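Local atomic coordinates of phosphatidylglycerol lysyltransferase C-terminal domain-containing protein (Bacteroides thetaiotaomicron, PDB entry 2HQY), a protein that is of unknown function but binds coenzyme A and is probably an acyltransferase related to the GNAT acetyltransferases. Residues I81-A84 / D85-H89; Q139-R142 / N143-N146. All blocks are in the same frame, centred on the assembly; numbering follows the deposited sequence. Where two conformers were deposited one is given.

Both contacts are local ones within a single helix, and they lie on opposite sides of the chain's centre. Contact 1 covers the last turns of helix 73-87 and the Schellman motif that ends it. Contact 2 covers the first two turns of helix 139-151. Their centres are 52 Å apart, and their nearest atoms about 41 Å, so they do not touch. Contact 2 is the one nearer the ligand: the side chain of Lys141 is about 12 Å from bound coenzyme A and about 8 Å from the side chain of Tyr246, which binds it. Contact 1 is away from that pocket and instead reaches the second subunit.

Contact 1. Residues I81-A84 / D85-H89; sequences IEDA and DKEKH
Asp85 starts the last turn of helix 73-87, and its N donates to Ile81 O at 2.8 Å. Its side chain folds back beside its own backbone N (chi1 -68°), which places CG 3.2 Å from Ile81 O. Lys86 N bonds Glu82 O. The Lys86 side chain was modelled in two positions. In one of them a water bridges it to the preceding turn, accepting from Lys86 NZ at 3.0 Å and donating to Asp83 OD1 at 2.7 Å, so this link is doubtful as a permanent one. Glu87 N bonds Asp83 O at 3.1 Å, and Glu87 CG packs against the same oxygen. The carboxylates of Asp83 and Glu87 come close, but Lys55 forms salt bridges to both and probably offsets their like charges, while Tyr64 hydrogen-bonds Asp83 OD2. Lys88 takes a positive phi (66°) and closes the helix in a Schellman motif. Lys88 N bonds Asp85 O at 2.9 Å, and His89 N completes the motif with a nearly straight bond to Ala84 O (3.1 Å, 176° at the hydrogen). His89 NE2 hydrogen-bonds Gln166 OE1 of the second subunit, and its ring meets that of Trp57 edge-to-face. The helix runs between strands 61-69 and 92-96, which pair parallel, and Ala84, Glu87 and His89 rest on strand 61-69.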
loop_
_atom_site.group_PDB
_atom_site.type_symbol
_atom_site.label_atom_id
_atom_site.label_comp_id
_atom_site.label_asym_id
_atom_site.label_seq_id
_atom_site.Cartn_x
_atom_site.Cartn_y
_atom_site.Cartn_z
ATOM N N ILE A 81 -23.849 -5.220 -1.580
ATOM C CA ILE A 81 -24.133 -5.757 -2.921
ATOM C C ILE A 81 -24.220 -4.626 -3.945
ATOM O O ILE A 81 -23.711 -4.740 -5.072
ATOM C CB ILE A 81 -25.420 -6.647 -2.922
ATOM C CG1 ILE A 81 -25.167 -7.900 -2.084
ATOM C CG2 ILE A 81 -25.826 -7.027 -4.367
ATOM C CD1 ILE A 81 -26.446 -8.593 -1.555
ATOM N N GLU A 82 -24.859 -3.525 -3.548
ATOM C CA GLU A 82 -24.979 -2.357 -4.410
ATOM C C GLU A 82 -23.613 -1.757 -4.683
ATOM O O GLU A 82 -23.340 -1.286 -5.784
ATOM C CB GLU A 82 -25.904 -1.301 -3.782
ATOM C CG GLU A 82 -27.381 -1.629 -3.942
ATOM C CD GLU A 82 -28.291 -0.931 -2.922
ATOM O OE1 GLU A 82 -29.530 -1.069 -3.058
ATOM O OE2 GLU A 82 -27.788 -0.266 -1.988
ATOM N N ASP A 83 -22.741 -1.799 -3.682
ATOM C CA ASP A 83 -21.380 -1.315 -3.864
ATOM C C ASP A 83 -20.653 -2.177 -4.892
ATOM O O ASP A 83 -20.005 -1.640 -5.799
ATOM C CB ASP A 83 -20.625 -1.290 -2.537
ATOM C CG ASP A 83 -19.360 -0.479 -2.621
ATOM O OD1 ASP A 83 -19.460 0.757 -2.738
ATOM O OD2 ASP A 83 -18.266 -1.075 -2.604
ATOM N N ALA A 84 -20.783 -3.502 -4.764
ATOM C CA ALA A 84 -20.163 -4.431 -5.704
ATOM C C ALA A 84 -20.712 -4.188 -7.123
ATOM O O ALA A 84 -19.954 -4.180 -8.082
ATOM C CB ALA A 84 -20.394 -5.847 -5.275
ATOM N N ASP A 85 -22.024 -3.976 -7.238
ATOM C CA ASP A 85 -22.638 -3.616 -8.539
ATOM C C ASP A 85 -21.959 -2.404 -9.171
ATOM O O ASP A 85 -21.633 -2.425 -10.374
ATOM C CB ASP A 85 -24.141 -3.328 -8.386
ATOM C CG ASP A 85 -24.954 -4.561 -8.027
ATOM O OD1 ASP A 85 -24.447 -5.703 -8.138
ATOM O OD2 ASP A 85 -26.136 -4.385 -7.638
ATOM N N LYS A 86 -21.741 -1.353 -8.374
ATOM C CA LYS A 86 -21.048 -0.146 -8.850
ATOM C C LYS A 86 -19.630 -0.436 -9.329
ATOM O O LYS A 86 -19.144 0.199 -10.272
ATOM C CB LYS A 86 -21.020 0.935 -7.766
ATOM C CG LYS A 86 -22.181 1.913 -7.836
ATOM C CD LYS A 86 -22.113 2.954 -6.712
ATOM C CE LYS A 86 -22.790 2.449 -5.444
ATOM N NZ LYS A 86 -23.239 3.548 -4.550
ATOM N N GLU A 87 -18.970 -1.389 -8.671
ATOM C CA GLU A 87 -17.637 -1.801 -9.054
ATOM C C GLU A 87 -17.643 -2.741 -10.259
ATOM O O GLU A 87 -16.574 -3.040 -10.806
ATOM C CB GLU A 87 -16.923 -2.460 -7.865
ATOM C CG GLU A 87 -16.740 -1.519 -6.674
ATOM C CD GLU A 87 -15.709 -0.414 -6.918
ATOM O OE1 GLU A 87 -15.126 -0.320 -8.030
ATOM O OE2 GLU A 87 -15.477 0.365 -5.979
ATOM N N LYS A 88 -18.842 -3.189 -10.651
ATOM C CA LYS A 88 -19.058 -4.121 -11.780
ATOM C C LYS A 88 -18.457 -5.489 -11.495
ATOM O O LYS A 88 -17.886 -6.144 -12.372
ATOM C CB LYS A 88 -18.548 -3.513 -13.101
ATOM C CG LYS A 88 -19.331 -2.265 -13.485
ATOM C CD LYS A 88 -18.827 -1.609 -14.771
ATOM C CE LYS A 88 -19.570 -0.308 -15.038
ATOM N NZ LYS A 88 -21.042 -0.577 -15.057
ATOM N N HIS A 89 -18.564 -5.904 -10.232
ATOM C CA HIS A 89 -18.067 -7.201 -9.798
ATOM C C HIS A 89 -19.177 -7.920 -9.041
ATOM O O HIS A 89 -20.053 -7.271 -8.430
ATOM C CB HIS A 89 -16.823 -7.045 -8.899
ATOM C CG HIS A 89 -15.564 -6.751 -9.652
ATOM N ND1 HIS A 89 -14.550 -7.674 -9.795
ATOM C CD2 HIS A 89 -15.153 -5.636 -10.300
ATOM C CE1 HIS A 89 -13.574 -7.144 -10.513
ATOM N NE2 HIS A 89 -13.923 -5.914 -10.843
HETATM O O HOH W 1 -21.708 2.264 -2.321
#

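Contact 2. Residues Q139-R142 / N143-N146; sequences QAKR and NHIN
Gln139 O accepts from Asn143 N at 3.0 Å, the first of four successive i to i+4 bonds that open helix 139-151. His144 N to Ala140 O, Ile145 N to Lys141 O and Asn146 N to Arg142 O follow. The N-H...O angles run from 151° to 158°, as in a regular alpha-helix.

The side chains of the second turn lean back over the carbonyls of the first. The clearest case is His144. Its CG lies beside its own backbone N (chi1 -51°), and this brings one ring face down over Ala140 O. That oxygen sits 3.0 Å above the ring plane, over its centre, while it also accepts from His144 N. The approach is to the flat of the ring, and the ring nitrogens make no hydrogen bond to this oxygen. Lys141 CD passes 4.1 Å from His144 CD2, the two side chains crossing at a slant. Lys141 NZ goes on to Ser281 OG, and the lysine makes a cation-pi contact with Tyr282. With an alanine at His144, Ala140 O is likely to lose the ring over it and Lys141 CD its flanking carbon.

Ile145 is buried. Its CG1 rests 3.3 Å from Lys141 O, and its side chain packs on Ala247, Met248 and Tyr251 of helix 245-256. On the exposed side, Asn146 CG comes within 3.2 Å of Arg142 O. Asn143 does the same in one of its two modelled conformers, with CG 3.1 Å from Gln139 O. Arg142 bends back at its third torsion, and its NH1 bonds the carbonyls of Leu133 and Gly135. One face of its guanidinium then lies over Gln139 CA, which stands 3.5 Å above the plane, toward the rim.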
loop_
_atom_site.group_PDB
_atom_site.type_symbol
_atom_site.label_atom_id
_atom_site.label_comp_id
_atom_site.label_asym_id
_atom_site.label_seq_id
_atom_site.Cartn_x
_atom_site.Cartn_y
_atom_site.Cartn_z
ATOM N N GLN A 139 4.816 -33.010 25.886
ATOM C CA GLN A 139 6.112 -33.523 26.318
ATOM C C GLN A 139 7.271 -33.194 25.372
ATOM O O GLN A 139 8.331 -32.763 25.837
ATOM C CB GLN A 139 6.069 -35.028 26.604
ATOM C CG GLN A 139 7.331 -35.496 27.325
ATOM C CD GLN A 139 7.063 -36.633 28.261
ATOM O OE1 GLN A 139 6.571 -37.683 27.852
ATOM N NE2 GLN A 139 7.379 -36.434 29.541
ATOM N N ALA A 140 7.086 -33.393 24.064
ATOM C CA ALA A 140 8.109 -33.017 23.076
ATOM C C ALA A 140 8.441 -31.518 23.123
ATOM O O ALA A 140 9.610 -31.129 22.970
ATOM C CB ALA A 140 7.678 -33.415 21.659
ATOM N N LYS A 141 7.422 -30.687 23.326
ATOM C CA LYS A 141 7.641 -29.232 23.384
ATOM C C LYS A 141 8.460 -28.842 24.618
ATOM O O LYS A 141 9.355 -28.011 24.522
ATOM C CB LYS A 141 6.319 -28.454 23.312
ATOM C CG LYS A 141 5.506 -28.703 22.029
ATOM C CD LYS A 141 6.311 -28.384 20.796
ATOM C CE LYS A 141 5.489 -28.570 19.535
ATOM N NZ LYS A 141 6.339 -28.467 18.328
ATOM N N ARG A 142 8.161 -29.472 25.757
ATOM C CA ARG A 142 8.939 -29.283 26.980
ATOM C C ARG A 142 10.379 -29.726 26.775
ATOM O O ARG A 142 11.311 -29.056 27.241
ATOM C CB ARG A 142 8.326 -30.049 28.154
ATOM C CG ARG A 142 7.022 -29.463 28.655
ATOM C CD ARG A 142 6.689 -29.875 30.106
ATOM N NE ARG A 142 6.615 -31.325 30.303
ATOM C CZ ARG A 142 5.623 -32.117 29.890
ATOM N NH1 ARG A 142 4.578 -31.624 29.230
ATOM N NH2 ARG A 142 5.677 -33.424 30.131
ATOM N N ASN A 143 10.562 -30.841 26.071
ATOM C CA ASN A 143 11.900 -31.335 25.746
ATOM C C ASN A 143 12.740 -30.320 24.955
ATOM O O ASN A 143 13.935 -30.159 25.229
ATOM C CB ASN A 143 11.815 -32.671 24.996
ATOM C CG ASN A 143 11.291 -33.812 25.868
ATOM O OD1 ASN A 143 11.178 -33.685 27.089
ATOM N ND2 ASN A 143 10.973 -34.934 25.237
ATOM N N HIS A 144 12.121 -29.656 23.964
ATOM C CA HIS A 144 12.820 -28.651 23.142
ATOM C C HIS A 144 13.243 -27.454 24.000
ATOM O O HIS A 144 14.337 -26.923 23.823
ATOM C CB HIS A 144 11.976 -28.123 21.969
ATOM C CG HIS A 144 11.358 -29.185 21.113
ATOM N ND1 HIS A 144 11.869 -30.464 21.050
ATOM C CD2 HIS A 144 10.283 -29.163 20.285
ATOM C CE1 HIS A 144 11.130 -31.188 20.222
ATOM N NE2 HIS A 144 10.164 -30.424 19.746
ATOM N N ILE A 145 12.362 -27.034 24.903
ATOM C CA ILE A 145 12.624 -25.899 25.798
ATOM C C ILE A 145 13.792 -26.246 26.712
ATOM O O ILE A 145 14.692 -25.428 26.948
ATOM C CB ILE A 145 11.382 -25.576 26.695
ATOM C CG1 ILE A 145 10.191 -25.069 25.858
ATOM C CG2 ILE A 145 11.753 -24.645 27.850
ATOM C CD1 ILE A 145 10.509 -23.957 24.909
ATOM N N ASN A 146 13.755 -27.470 27.243
ATOM C CA ASN A 146 14.760 -27.933 28.192
ATOM C C ASN A 146 16.132 -28.068 27.534
ATOM O O ASN A 146 17.133 -27.668 28.121
ATOM C CB ASN A 146 14.324 -29.262 28.823
ATOM C CG ASN A 146 13.200 -29.096 29.867
ATOM O OD1 ASN A 146 12.915 -27.991 30.342
ATOM N ND2 ASN A 146 12.570 -30.215 30.232
#